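Proto-oncogene tyrosine-protein kinase receptor Ret (Danio rerio, PDB 7AMK) is a receptor tyrosine kinase whose cadherin-like extracellular domains probably take part in recognising the GDNF-GFR alpha 1 ligand complex. Local coordinates at residues N11-Q16 and S112-T117; G169-S174 and D204-V209; D228-S233 and D341-G346; L325-Q330 and Q461-Q466. The protein carries 4 engineered substitutions. One frame throughout, in Å; residues are numbered along the deposited sequence.

Contact 1 of 4, residues N11-Q16 and S112-T117; sequences NIYVGQ and SFINDT. With NAG (2-acetamido-2-deoxy-beta-D-glucopyranose), chain C.
The Tyr13 ring and the Ile114 side chain run alongside one another on the face of the sheet that also carries Asn11 and Ser112. Ile114 CD1 meets the ring obliquely, closest at Tyr13 CE1, 3.4 Å away, and the same methyl reaches back to Asn11 CB at 3.8 Å. Tyr13 CG stands beside its backbone N, anti to the carbonyl carbon (chi1 -61°), which sets the ring beside the Ile114 side chain and leaves Asp116 O at the ring edge, near its plane. On the other face Ile12 lies across Phe113, with Ile12 CG1 4.0 Å from Phe113 CD1. Further along, the CG2 branch of Val14 reaches Phe113 CE1 at 3.8 Å, while the Val14 N lies at the edge of the phenyl ring. This is the parallel pairing of an outermost strand, 7-14, with strand 106-114 in the mixed sheet of the first cadherin-like domain, as in the E-set sandwich. Two straight backbone bonds secure it: Ile12 N to Ser112 O, 2.9 Å, and Ile114 N to Ile12 O, 3.0 Å. Beyond Ile114 the chain turns a corner at Asn115 and Asp116, and Val14 N finds Asp116 O through a weak, bent bond. The 11-16 chain also turns, in a type II beta turn from Tyr13 to Gln16, where the Gln16 side-chain OE1 accepts from Tyr13 N at 2.9 Å. At the corner Asn115 ND2 is covalently joined to NAG C1, and the Asn115 side chain rests against Trp68 and Phe71 of helix 68-72.

Contact 2 of 4, residues G169-S174 and D204-V209; sequences GVVAGS and DIVCMV
Val206 holds CG1 between its backbone N and carbonyl carbon (chi1 67°), a rotation that lays this methyl over the backbone of Gly169, 3.4 Å from Gly169 O and 3.6 Å from Gly169 N. Val171 turns CG1 away from its own N (chi1 155°) and leaves CG2 to approach Val206 CB at 4.1 Å, the two side chains set nearly perpendicular. On the other face Val170 CG2 meets Ile205 CD1 at 4.0 Å, the far end of the isoleucine chain making the touch. These residues join the outermost strand 165-170 to strand 200-210 in the mixed sheet of the calcium-binding cadherin domain. Gly169 and Val206 form an antiparallel hydrogen-bonded pair: Gly169 N gives to Val206 O at 3.0 Å, and Val206 N gives to Gly169 O at 2.9 Å, the second bond almost straight at 175°. Val170 and Ile205 follow as a non-hydrogen-bonded pair. Past them, Val171 N reaches Asp204 O at 3.0 Å. Ile205 is buried and packs on Tyr168, Leu222, Phe131 and Leu152, whereas Val171 is exposed. From Val206 onward strand 200-210 carries Cys207, whose SG is joined to Cys130 in a disulfide that ties helix 126-130 to this sheet.

Contact 3 of 4, residues D228-S233 and D341-G346; sequences DEDDNS and DTTFPG. With CA (calcium ion), chain M; CA (calcium ion), chain N; CA (calcium ion), chain L.
Asp230 reaches across to the 341-344 turn, and its CB lies 3.6 Å from Thr343 OG1. CG stands anti to the backbone N (chi1 -180°), which carries the carboxylate out between the calcium ion of chain N and the turn. At the tip the two oxygens part company: Asp230 OD1 binds that calcium ion at 2.3 Å, while Asp230 OD2 accepts a hydrogen bond from Thr343 OG1 at 2.5 Å through its anti lone pair. Asp341 arrives from the opposite direction, the two carboxylate planes 11° apart. Its OD2 binds the same ion at 2.5 Å, and Asn232 O adds a third ligand; Asp263, Asp265 and Asn277 complete the site. Alongside, Phe344 offers a ring face to Ser233 CB, a CH-pi contact 4.0 Å from the centroid. In the same segment Asp228 OD1, Glu229 O and Asp231 OD1 bind the calcium ion of chain M; Asp231 OD2 binds that of chain L, and Asn143 is a further partner of this carboxylate, as in cadherin interdomain sites. Asp230 OD2 and Asp341 OD1 are modelled only 2.4 Å apart; if that distance is right, one acid probably holds a proton, and the metal would be expected to offset the remaining negative charge.

Contact 4 of 4, residues L325-Q330 and Q461-Q466; sequences LSVTEQ and QQNKLQ
The touching parts, 325-328 and 462-465, run in roughly the same direction, 20° apart, and come nearest at Ser326 and Gln462, whose CA atoms are 6.7 Å apart. Both are loops, 325-330 from the third cadherin-like domain and 461-466 from the fourth, so the contact belongs to the junction of two beta-rich domains. Residues 326-329 form a type I beta turn that includes an ST turn: Ser326 OG, anti to its own N (chi1 169°), accepts from Thr328 N at 3.2 Å and also from Thr328 OG1 at 3.0 Å. The hydroxyl thereby held faces the Asn463 amide, which is near enough to interact, though its orientation is uncertain. Gln462 extends its chain past CG and brings its flat amide alongside Ser326, with NE2 3.4 Å from Ser326 CB. Toward Leu465 the contact becomes apolar. Val327 and Leu465 pass in opposite senses, and Val327 is further backed by Arg250 and Ile399. In the other loop Asn463 N donates to Glu460 OE1. Thr328 crosses Leu465 obliquely, its methyl CG2 resting 3.7 Å from Leu465 CD1.

How the contacts relate
The contacts fall in chain order of the domains, the first two on the same side of the chain's centre. Contacts 1 and 2 each lie in the sheet of one domain, at outermost strands, with centres about 31 Å apart and nearest atoms about 16 Å apart; they do not touch. Contact 3 holds the calcium sites between the second and third domains, and its centre lies about 36 Å from that of contact 2 and about 49 Å from that of contact 1. Contact 4 sits at the next junction, about 46 Å from contact 3 centre to centre; their segments alternate, 325-330 falling between 228-233 and 341-346. Contacts 1 and 4 lie about 85 Å apart between centres, on opposite sides of the chain's centre.

Contact 1 of 4, residues N11-Q16 and S112-T117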
loop_
_atom_site.group_PDB
_atom_site.type_symbol
_atom_site.label_atom_id
_atom_site.label_comp_id
_atom_site.label_asym_id
_atom_site.label_seq_id
_atom_site.Cartn_x
_atom_site.Cartn_y
_atom_site.Cartn_z
ATOM N N ASN A 11 -31.509 -49.698 7.770
ATOM C CA ASN A 11 -31.673 -50.542 8.940
ATOM C C ASN A 11 -31.783 -51.996 8.503
ATOM O O ASN A 11 -32.318 -52.303 7.431
ATOM C CB ASN A 11 -32.927 -50.144 9.721
ATOM C CG ASN A 11 -32.967 -48.667 10.023
ATOM O OD1 ASN A 11 -31.987 -48.101 10.499
ATOM N ND2 ASN A 11 -34.089 -48.027 9.720
ATOM N N ILE A 12 -31.263 -52.882 9.335
ATOM C CA ILE A 12 -31.436 -54.314 9.149
ATOM C C ILE A 12 -31.937 -54.869 10.473
ATOM O O ILE A 12 -31.641 -54.341 11.553
ATOM C CB ILE A 12 -30.129 -55.025 8.694
ATOM C CG1 ILE A 12 -28.979 -54.743 9.660
ATOM C CG2 ILE A 12 -29.760 -54.637 7.265
ATOM C CD1 ILE A 12 -27.685 -55.464 9.286
ATOM N N TYR A 13 -32.707 -55.942 10.381
ATOM C CA TYR A 13 -33.396 -56.499 11.525
ATOM C C TYR A 13 -33.031 -57.960 11.712
ATOM O O TYR A 13 -32.692 -58.657 10.753
ATOM C CB TYR A 13 -34.918 -56.378 11.367
ATOM C CG TYR A 13 -35.377 -54.961 11.266
ATOM C CD1 TYR A 13 -35.705 -54.247 12.408
ATOM C CD2 TYR A 13 -35.483 -54.328 10.036
ATOM C CE1 TYR A 13 -36.130 -52.936 12.330
ATOM C CE2 TYR A 13 -35.912 -53.007 9.947
ATOM C CZ TYR A 13 -36.231 -52.325 11.104
ATOM O OH TYR A 13 -36.657 -51.022 11.058
ATOM N N VAL A 14 -33.116 -58.410 12.972
ATOM C CA VAL A 14 -33.114 -59.841 13.273
ATOM C C VAL A 14 -34.256 -60.500 12.512
ATOM O O VAL A 14 -35.354 -59.938 12.384
ATOM C CB VAL A 14 -33.235 -60.076 14.794
ATOM C CG1 VAL A 14 -33.174 -61.586 15.161
ATOM C CG2 VAL A 14 -32.151 -59.294 15.545
ATOM N N GLY A 15 -33.996 -61.696 11.982
ATOM C CA GLY A 15 -34.979 -62.420 11.208
ATOM C C GLY A 15 -35.059 -62.047 9.739
ATOM O O GLY A 15 -35.628 -62.809 8.952
ATOM N N GLN A 16 -34.521 -60.901 9.339
ATOM C CA GLN A 16 -34.393 -60.621 7.918
ATOM C C GLN A 16 -33.685 -61.769 7.213
ATOM O O GLN A 16 -32.648 -62.257 7.677
ATOM C CB GLN A 16 -33.630 -59.334 7.697
ATOM C CG GLN A 16 -34.196 -58.566 6.569
ATOM C CD GLN A 16 -33.836 -57.135 6.625
ATOM O OE1 GLN A 16 -33.340 -56.645 7.639
ATOM N NE2 GLN A 16 -34.061 -56.436 5.525
ATOM N N SER A 112 -27.629 -49.950 10.178
ATOM C CA SER A 112 -27.982 -49.920 11.590
ATOM C C SER A 112 -28.681 -51.225 11.893
ATOM O O SER A 112 -29.763 -51.499 11.359
ATOM C CB SER A 112 -28.871 -48.728 11.928
ATOM O OG SER A 112 -28.157 -47.517 11.768
ATOM N N PHE A 113 -28.052 -52.027 12.738
ATOM C CA PHE A 113 -28.549 -53.348 13.080
ATOM C C PHE A 113 -29.392 -53.177 14.337
ATOM O O PHE A 113 -28.861 -52.907 15.417
ATOM C CB PHE A 113 -27.383 -54.318 13.278
ATOM C CG PHE A 113 -27.789 -55.752 13.416
ATOM C CD1 PHE A 113 -29.128 -56.123 13.360
ATOM C CD2 PHE A 113 -26.831 -56.743 13.607
ATOM C CE1 PHE A 113 -29.495 -57.461 13.492
ATOM C CE2 PHE A 113 -27.199 -58.082 13.735
ATOM C CZ PHE A 113 -28.529 -58.437 13.690
ATOM N N ILE A 114 -30.699 -53.291 14.181
ATOM C CA ILE A 114 -31.645 -53.117 15.275
ATOM C C ILE A 114 -31.923 -54.482 15.888
ATOM O O ILE A 114 -32.246 -55.440 15.174
ATOM C CB ILE A 114 -32.945 -52.463 14.775
ATOM C CG1 ILE A 114 -32.650 -51.144 14.056
ATOM C CG2 ILE A 114 -33.930 -52.264 15.927
ATOM C CD1 ILE A 114 -33.852 -50.582 13.368
ATOM N N ASN A 115 -31.802 -54.571 17.213
ATOM C CA ASN A 115 -31.967 -55.825 17.942
ATOM C C ASN A 115 -33.454 -56.152 18.119
ATOM O O ASN A 115 -33.962 -56.300 19.225
ATOM C CB ASN A 115 -31.239 -55.719 19.279
ATOM C CG ASN A 115 -31.276 -57.005 20.103
ATOM O OD1 ASN A 115 -31.274 -58.117 19.578
ATOM N ND2 ASN A 115 -31.306 -56.840 21.413
ATOM N N ASP A 116 -34.163 -56.269 16.999
ATOM C CA ASP A 116 -35.567 -56.663 17.046
ATOM C C ASP A 116 -35.955 -57.189 15.673
ATOM O O ASP A 116 -35.214 -57.027 14.702
ATOM C CB ASP A 116 -36.458 -55.485 17.476
ATOM C CG ASP A 116 -37.916 -55.886 17.769
ATOM O OD1 ASP A 116 -38.247 -57.090 17.831
ATOM O OD2 ASP A 116 -38.747 -54.963 17.923
ATOM N N THR A 117 -37.105 -57.856 15.612
ATOM C CA THR A 117 -37.655 -58.276 14.332
ATOM C C THR A 117 -38.243 -57.071 13.586
ATOM O O THR A 117 -38.511 -56.016 14.167
ATOM C CB THR A 117 -38.713 -59.371 14.520
ATOM O OG1 THR A 117 -39.575 -59.040 15.616
ATOM C CG2 THR A 117 -38.062 -60.729 14.783
HETATM C C1 NAG C . -31.328 -57.954 22.304
HETATM C C2 NAG C . -31.011 -57.520 23.731
HETATM C C3 NAG C . -31.035 -58.721 24.668
HETATM C C4 NAG C . -32.315 -59.531 24.502
HETATM C C5 NAG C . -32.582 -59.826 23.030
HETATM C C6 NAG C . -33.926 -60.475 22.803
HETATM C C7 NAG C . -29.572 -55.528 23.745
HETATM C C8 NAG C . -28.163 -55.023 23.848
HETATM N N2 NAG C . -29.720 -56.855 23.804
HETATM O O3 NAG C . -30.922 -58.241 26.002
HETATM O O4 NAG C . -32.171 -60.780 25.173
HETATM O O5 NAG C . -32.577 -58.608 22.273
HETATM O O6 NAG C . -34.966 -59.517 22.915
HETATM O O7 NAG C . -30.533 -54.769 23.605
#

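Contact 2 of 4, residues G169-S174 and D204-V209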
loop_
_atom_site.group_PDB
_atom_site.type_symbol
_atom_site.label_atom_id
_atom_site.label_comp_id
_atom_site.label_asym_id
_atom_site.label_seq_id
_atom_site.Cartn_x
_atom_site.Cartn_y
_atom_site.Cartn_z
ATOM N N GLY A 169 -42.235 -40.476 -9.201
ATOM C CA GLY A 169 -42.087 -39.537 -10.298
ATOM C C GLY A 169 -41.390 -38.260 -9.881
ATOM O O GLY A 169 -41.404 -37.882 -8.707
ATOM N N VAL A 170 -40.758 -37.598 -10.840
ATOM C CA VAL A 170 -40.288 -36.231 -10.634
ATOM C C VAL A 170 -41.426 -35.283 -10.962
ATOM O O VAL A 170 -41.960 -35.303 -12.078
ATOM C CB VAL A 170 -39.057 -35.891 -11.487
ATOM C CG1 VAL A 170 -38.742 -34.399 -11.334
ATOM C CG2 VAL A 170 -37.864 -36.676 -11.037
ATOM N N VAL A 171 -41.786 -34.449 -9.992
ATOM C CA VAL A 171 -42.800 -33.426 -10.201
ATOM C C VAL A 171 -42.135 -32.259 -10.918
ATOM O O VAL A 171 -41.286 -31.565 -10.342
ATOM C CB VAL A 171 -43.436 -32.981 -8.884
ATOM C CG1 VAL A 171 -43.976 -31.602 -9.022
ATOM C CG2 VAL A 171 -44.557 -33.933 -8.515
ATOM N N ALA A 172 -42.511 -32.050 -12.189
ATOM C CA ALA A 172 -41.864 -31.059 -13.049
ATOM C C ALA A 172 -42.780 -29.850 -13.173
ATOM O O ALA A 172 -43.706 -29.850 -13.988
ATOM C CB ALA A 172 -41.539 -31.649 -14.415
ATOM N N GLY A 173 -42.532 -28.827 -12.357
ATOM C CA GLY A 173 -43.168 -27.545 -12.588
ATOM C C GLY A 173 -42.601 -26.944 -13.857
ATOM O O GLY A 173 -43.283 -26.848 -14.883
ATOM N N SER A 174 -41.336 -26.539 -13.778
ATOM C CA SER A 174 -40.516 -26.259 -14.944
ATOM C C SER A 174 -39.933 -27.560 -15.479
ATOM O O SER A 174 -39.827 -28.562 -14.768
ATOM C CB SER A 174 -39.380 -25.292 -14.599
ATOM O OG SER A 174 -39.869 -24.043 -14.149
ATOM N N ASP A 204 -38.720 -32.096 -6.419
ATOM C CA ASP A 204 -39.764 -32.678 -5.592
ATOM C C ASP A 204 -40.100 -34.051 -6.166
ATOM O O ASP A 204 -40.542 -34.157 -7.315
ATOM C CB ASP A 204 -41.007 -31.775 -5.534
ATOM C CG ASP A 204 -41.733 -31.855 -4.175
ATOM O OD1 ASP A 204 -41.150 -32.373 -3.206
ATOM O OD2 ASP A 204 -42.894 -31.406 -4.071
ATOM N N ILE A 205 -39.842 -35.104 -5.369
ATOM C CA ILE A 205 -40.163 -36.492 -5.695
ATOM C C ILE A 205 -41.556 -36.822 -5.148
ATOM O O ILE A 205 -41.894 -36.454 -4.016
ATOM C CB ILE A 205 -39.093 -37.430 -5.094
ATOM C CG1 ILE A 205 -37.684 -37.046 -5.570
ATOM C CG2 ILE A 205 -39.366 -38.900 -5.424
ATOM C CD1 ILE A 205 -37.535 -36.926 -7.095
ATOM N N VAL A 206 -42.381 -37.495 -5.953
ATOM C CA VAL A 206 -43.697 -37.979 -5.532
ATOM C C VAL A 206 -43.659 -39.496 -5.478
ATOM O O VAL A 206 -43.195 -40.152 -6.424
ATOM C CB VAL A 206 -44.824 -37.510 -6.472
ATOM C CG1 VAL A 206 -44.675 -38.143 -7.832
ATOM C CG2 VAL A 206 -46.179 -37.894 -5.897
ATOM N N CYS A 207 -44.160 -40.049 -4.375
ATOM C CA CYS A 207 -44.316 -41.483 -4.168
ATOM C C CYS A 207 -45.816 -41.811 -4.167
ATOM O O CYS A 207 -46.583 -41.203 -3.414
ATOM C CB CYS A 207 -43.654 -41.896 -2.854
ATOM S SG CYS A 207 -43.770 -43.620 -2.426
ATOM N N MET A 208 -46.229 -42.750 -5.024
ATOM C CA MET A 208 -47.637 -43.125 -5.182
ATOM C C MET A 208 -47.813 -44.577 -4.768
ATOM O O MET A 208 -47.161 -45.464 -5.314
ATOM C CB MET A 208 -48.110 -42.912 -6.620
ATOM C CG MET A 208 -47.993 -41.458 -7.041
ATOM S SD MET A 208 -48.096 -41.139 -8.808
ATOM C CE MET A 208 -49.849 -40.718 -8.908
ATOM N N VAL A 209 -48.678 -44.810 -3.797
ATOM C CA VAL A 209 -48.782 -46.091 -3.129
ATOM C C VAL A 209 -50.231 -46.539 -3.225
ATOM O O VAL A 209 -51.140 -45.816 -2.796
ATOM C CB VAL A 209 -48.314 -45.988 -1.674
ATOM C CG1 VAL A 209 -48.283 -47.370 -0.990
ATOM C CG2 VAL A 209 -46.947 -45.311 -1.630
#

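Contact 3 of 4, residues D228-S233 and D341-G346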
loop_
_atom_site.group_PDB
_atom_site.type_symbol
_atom_site.label_atom_id
_atom_site.label_comp_id
_atom_site.label_asym_id
_atom_site.label_seq_id
_atom_site.Cartn_x
_atom_site.Cartn_y
_atom_site.Cartn_z
ATOM N N ASP A 228 -18.338 -28.446 -10.566
ATOM C CA ASP A 228 -17.758 -27.642 -11.625
ATOM C C ASP A 228 -16.589 -28.379 -12.244
ATOM O O ASP A 228 -15.867 -29.121 -11.578
ATOM C CB ASP A 228 -17.280 -26.302 -11.053
ATOM C CG ASP A 228 -16.846 -25.338 -12.103
ATOM O OD1 ASP A 228 -17.682 -24.972 -12.929
ATOM O OD2 ASP A 228 -15.676 -24.918 -12.085
ATOM N N GLU A 229 -16.383 -28.146 -13.528
ATOM C CA GLU A 229 -15.134 -28.539 -14.155
ATOM C C GLU A 229 -14.568 -27.327 -14.880
ATOM O O GLU A 229 -15.240 -26.310 -15.048
ATOM C CB GLU A 229 -15.325 -29.733 -15.093
ATOM C CG GLU A 229 -15.941 -29.404 -16.395
ATOM C CD GLU A 229 -15.954 -30.615 -17.328
ATOM O OE1 GLU A 229 -15.563 -31.708 -16.865
ATOM O OE2 GLU A 229 -16.350 -30.483 -18.515
ATOM N N ASP A 230 -13.309 -27.433 -15.294
ATOM C CA ASP A 230 -12.594 -26.318 -15.912
ATOM C C ASP A 230 -12.981 -26.315 -17.386
ATOM O O ASP A 230 -12.394 -27.012 -18.210
ATOM C CB ASP A 230 -11.086 -26.458 -15.686
ATOM C CG ASP A 230 -10.261 -25.306 -16.302
ATOM O OD1 ASP A 230 -10.817 -24.324 -16.832
ATOM O OD2 ASP A 230 -9.023 -25.413 -16.250
ATOM N N ASP A 231 -14.012 -25.538 -17.720
ATOM C CA ASP A 231 -14.511 -25.509 -19.093
ATOM C C ASP A 231 -14.678 -24.077 -19.592
ATOM O O ASP A 231 -15.442 -23.839 -20.534
ATOM C CB ASP A 231 -15.826 -26.307 -19.223
ATOM C CG ASP A 231 -17.004 -25.671 -18.436
ATOM O OD1 ASP A 231 -16.817 -24.658 -17.732
ATOM O OD2 ASP A 231 -18.133 -26.192 -18.546
ATOM N N ASN A 232 -13.988 -23.125 -18.970
ATOM C CA ASN A 232 -13.999 -21.738 -19.404
ATOM C C ASN A 232 -12.575 -21.209 -19.397
ATOM O O ASN A 232 -11.849 -21.398 -18.420
ATOM C CB ASN A 232 -14.894 -20.876 -18.509
ATOM C CG ASN A 232 -16.368 -21.221 -18.659
ATOM O OD1 ASN A 232 -17.063 -20.657 -19.505
ATOM N ND2 ASN A 232 -16.847 -22.154 -17.838
ATOM N N SER A 233 -12.173 -20.569 -20.505
ATOM C CA SER A 233 -10.831 -20.025 -20.538
ATOM C C SER A 233 -10.782 -18.651 -19.884
ATOM O O SER A 233 -11.778 -17.924 -19.862
ATOM C CB SER A 233 -10.333 -19.915 -21.968
ATOM O OG SER A 233 -11.264 -19.211 -22.757
ATOM N N ASP A 341 -4.229 -21.394 -18.381
ATOM C CA ASP A 341 -5.191 -22.262 -17.698
ATOM C C ASP A 341 -4.856 -23.706 -18.049
ATOM O O ASP A 341 -5.249 -24.210 -19.103
ATOM C CB ASP A 341 -6.615 -21.916 -18.116
ATOM C CG ASP A 341 -7.684 -22.723 -17.342
ATOM O OD1 ASP A 341 -7.353 -23.739 -16.664
ATOM O OD2 ASP A 341 -8.867 -22.306 -17.425
ATOM N N THR A 342 -4.167 -24.394 -17.139
ATOM C CA THR A 342 -3.491 -25.641 -17.496
ATOM C C THR A 342 -4.474 -26.750 -17.853
ATOM O O THR A 342 -4.245 -27.502 -18.804
ATOM C CB THR A 342 -2.596 -26.084 -16.343
ATOM O OG1 THR A 342 -3.388 -26.143 -15.143
ATOM C CG2 THR A 342 -1.439 -25.083 -16.160
ATOM N N THR A 343 -5.546 -26.889 -17.089
ATOM C CA THR A 343 -6.524 -27.950 -17.293
ATOM C C THR A 343 -7.656 -27.540 -18.231
ATOM O O THR A 343 -8.653 -28.263 -18.319
ATOM C CB THR A 343 -7.116 -28.405 -15.947
ATOM O OG1 THR A 343 -7.605 -27.272 -15.234
ATOM C CG2 THR A 343 -6.065 -29.080 -15.092
ATOM N N PHE A 344 -7.554 -26.396 -18.911
ATOM C CA PHE A 344 -8.570 -26.071 -19.902
ATOM C C PHE A 344 -8.292 -26.847 -21.191
ATOM O O PHE A 344 -7.206 -26.705 -21.765
ATOM C CB PHE A 344 -8.619 -24.578 -20.181
ATOM C CG PHE A 344 -9.636 -24.207 -21.227
ATOM C CD1 PHE A 344 -10.987 -24.105 -20.902
ATOM C CD2 PHE A 344 -9.250 -23.994 -22.544
ATOM C CE1 PHE A 344 -11.927 -23.778 -21.876
ATOM C CE2 PHE A 344 -10.180 -23.657 -23.508
ATOM C CZ PHE A 344 -11.521 -23.557 -23.182
ATOM N N PRO A 345 -9.223 -27.677 -21.668
ATOM C CA PRO A 345 -8.894 -28.563 -22.793
ATOM C C PRO A 345 -8.652 -27.766 -24.064
ATOM O O PRO A 345 -9.388 -26.833 -24.393
ATOM C CB PRO A 345 -10.127 -29.474 -22.909
ATOM C CG PRO A 345 -11.242 -28.687 -22.321
ATOM C CD PRO A 345 -10.608 -27.878 -21.197
ATOM N N GLY A 346 -7.603 -28.140 -24.779
ATOM C CA GLY A 346 -7.280 -27.493 -26.028
ATOM C C GLY A 346 -6.328 -26.328 -25.849
ATOM O O GLY A 346 -5.988 -25.931 -24.725
HETATM CA CA CA M . -17.140 -24.852 -15.304
HETATM CA CA CA N . -11.153 -22.066 -16.374
HETATM CA CA CA L . -20.052 -25.179 -17.900
HETATM O O HOH W 1 -19.757 -23.531 -19.531
HETATM O O HOH W 2 -21.006 -26.766 -19.310
#

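Contact 4 of 4, residues L325-Q330 and Q461-Q466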
loop_
_atom_site.group_PDB
_atom_site.type_symbol
_atom_site.label_atom_id
_atom_site.label_comp_id
_atom_site.label_asym_id
_atom_site.label_seq_id
_atom_site.Cartn_x
_atom_site.Cartn_y
_atom_site.Cartn_z
ATOM N N LEU A 325 15.784 -0.308 -6.966
ATOM C CA LEU A 325 16.486 -0.072 -8.222
ATOM C C LEU A 325 17.356 1.170 -8.123
ATOM O O LEU A 325 16.903 2.229 -7.671
ATOM C CB LEU A 325 15.507 0.080 -9.379
ATOM C CG LEU A 325 15.379 -1.169 -10.247
ATOM C CD1 LEU A 325 15.506 -0.813 -11.723
ATOM C CD2 LEU A 325 16.408 -2.222 -9.834
ATOM N N SER A 326 18.610 1.036 -8.553
ATOM C CA SER A 326 19.528 2.160 -8.523
ATOM C C SER A 326 18.904 3.358 -9.227
ATOM O O SER A 326 18.202 3.214 -10.232
ATOM C CB SER A 326 20.849 1.777 -9.187
ATOM O OG SER A 326 21.653 2.921 -9.387
ATOM N N VAL A 327 19.138 4.545 -8.680
ATOM C CA VAL A 327 18.588 5.740 -9.297
ATOM C C VAL A 327 19.214 6.051 -10.644
ATOM O O VAL A 327 18.673 6.888 -11.375
ATOM C CB VAL A 327 18.740 6.935 -8.343
ATOM C CG1 VAL A 327 18.011 6.649 -7.058
ATOM C CG2 VAL A 327 20.217 7.226 -8.089
ATOM N N THR A 328 20.320 5.393 -11.009
ATOM C CA THR A 328 20.941 5.641 -12.303
ATOM C C THR A 328 20.356 4.788 -13.423
ATOM O O THR A 328 20.586 5.103 -14.594
ATOM C CB THR A 328 22.470 5.433 -12.232
ATOM O OG1 THR A 328 22.782 4.064 -11.963
ATOM C CG2 THR A 328 23.086 6.301 -11.144
ATOM N N GLU A 329 19.579 3.753 -13.102
ATOM C CA GLU A 329 19.047 2.862 -14.126
ATOM C C GLU A 329 17.944 3.527 -14.945
ATOM O O GLU A 329 17.092 4.255 -14.421
ATOM C CB GLU A 329 18.516 1.575 -13.490
ATOM C CG GLU A 329 19.559 0.458 -13.362
ATOM N N GLN A 330 17.954 3.245 -16.241
ATOM C CA GLN A 330 17.018 3.860 -17.175
ATOM C C GLN A 330 16.757 2.848 -18.279
ATOM O O GLN A 330 17.655 2.560 -19.074
ATOM C CB GLN A 330 17.593 5.155 -17.739
ATOM C CG GLN A 330 16.863 5.667 -18.965
ATOM C CD GLN A 330 17.576 6.828 -19.627
ATOM O OE1 GLN A 330 18.566 7.347 -19.105
ATOM N NE2 GLN A 330 17.077 7.243 -20.785
ATOM N N GLN A 461 23.227 6.451 -1.283
ATOM C CA GLN A 461 24.028 5.384 -0.677
ATOM C C GLN A 461 24.422 4.306 -1.685
ATOM O O GLN A 461 25.592 3.920 -1.761
ATOM C CB GLN A 461 23.284 4.759 0.509
ATOM C CG GLN A 461 23.264 5.625 1.776
ATOM C CD GLN A 461 24.588 6.339 2.038
ATOM O OE1 GLN A 461 24.778 7.478 1.617
ATOM N NE2 GLN A 461 25.499 5.677 2.753
ATOM N N GLN A 462 23.469 3.814 -2.473
ATOM C CA GLN A 462 23.768 2.706 -3.376
ATOM C C GLN A 462 24.901 3.038 -4.350
ATOM O O GLN A 462 25.783 2.204 -4.586
ATOM C CB GLN A 462 22.514 2.301 -4.136
ATOM C CG GLN A 462 22.793 1.295 -5.226
ATOM C CD GLN A 462 21.557 0.547 -5.658
ATOM O OE1 GLN A 462 20.468 0.742 -5.108
ATOM N NE2 GLN A 462 21.717 -0.324 -6.652
ATOM N N ASN A 463 24.898 4.239 -4.935
ATOM C CA ASN A 463 25.904 4.597 -5.930
ATOM C C ASN A 463 26.936 5.600 -5.433
ATOM O O ASN A 463 27.892 5.893 -6.161
ATOM C CB ASN A 463 25.238 5.161 -7.194
ATOM C CG ASN A 463 24.240 4.209 -7.791
ATOM O OD1 ASN A 463 23.086 4.161 -7.365
ATOM N ND2 ASN A 463 24.672 3.438 -8.784
ATOM N N LYS A 464 26.770 6.144 -4.234
ATOM C CA LYS A 464 27.722 7.093 -3.676
ATOM C C LYS A 464 27.743 8.411 -4.458
ATOM O O LYS A 464 28.750 9.126 -4.457
ATOM C CB LYS A 464 29.128 6.474 -3.601
ATOM N N LEU A 465 26.641 8.740 -5.132
ATOM C CA LEU A 465 26.516 10.031 -5.794
ATOM C C LEU A 465 26.323 11.140 -4.766
ATOM O O LEU A 465 25.542 11.001 -3.820
ATOM C CB LEU A 465 25.337 10.021 -6.762
ATOM C CG LEU A 465 25.402 8.988 -7.878
ATOM C CD1 LEU A 465 24.015 8.767 -8.493
ATOM C CD2 LEU A 465 26.400 9.471 -8.914
ATOM N N GLN A 466 27.034 12.252 -4.957
ATOM C CA GLN A 466 27.018 13.368 -4.018
ATOM C C GLN A 466 26.502 14.627 -4.703
ATOM O O GLN A 466 26.735 14.847 -5.897
ATOM C CB GLN A 466 28.424 13.652 -3.436
ATOM C CG GLN A 466 28.852 12.778 -2.235
ATOM C CD GLN A 466 30.133 13.290 -1.534
ATOM O OE1 GLN A 466 30.895 14.089 -2.091
ATOM N NE2 GLN A 466 30.360 12.829 -0.306
#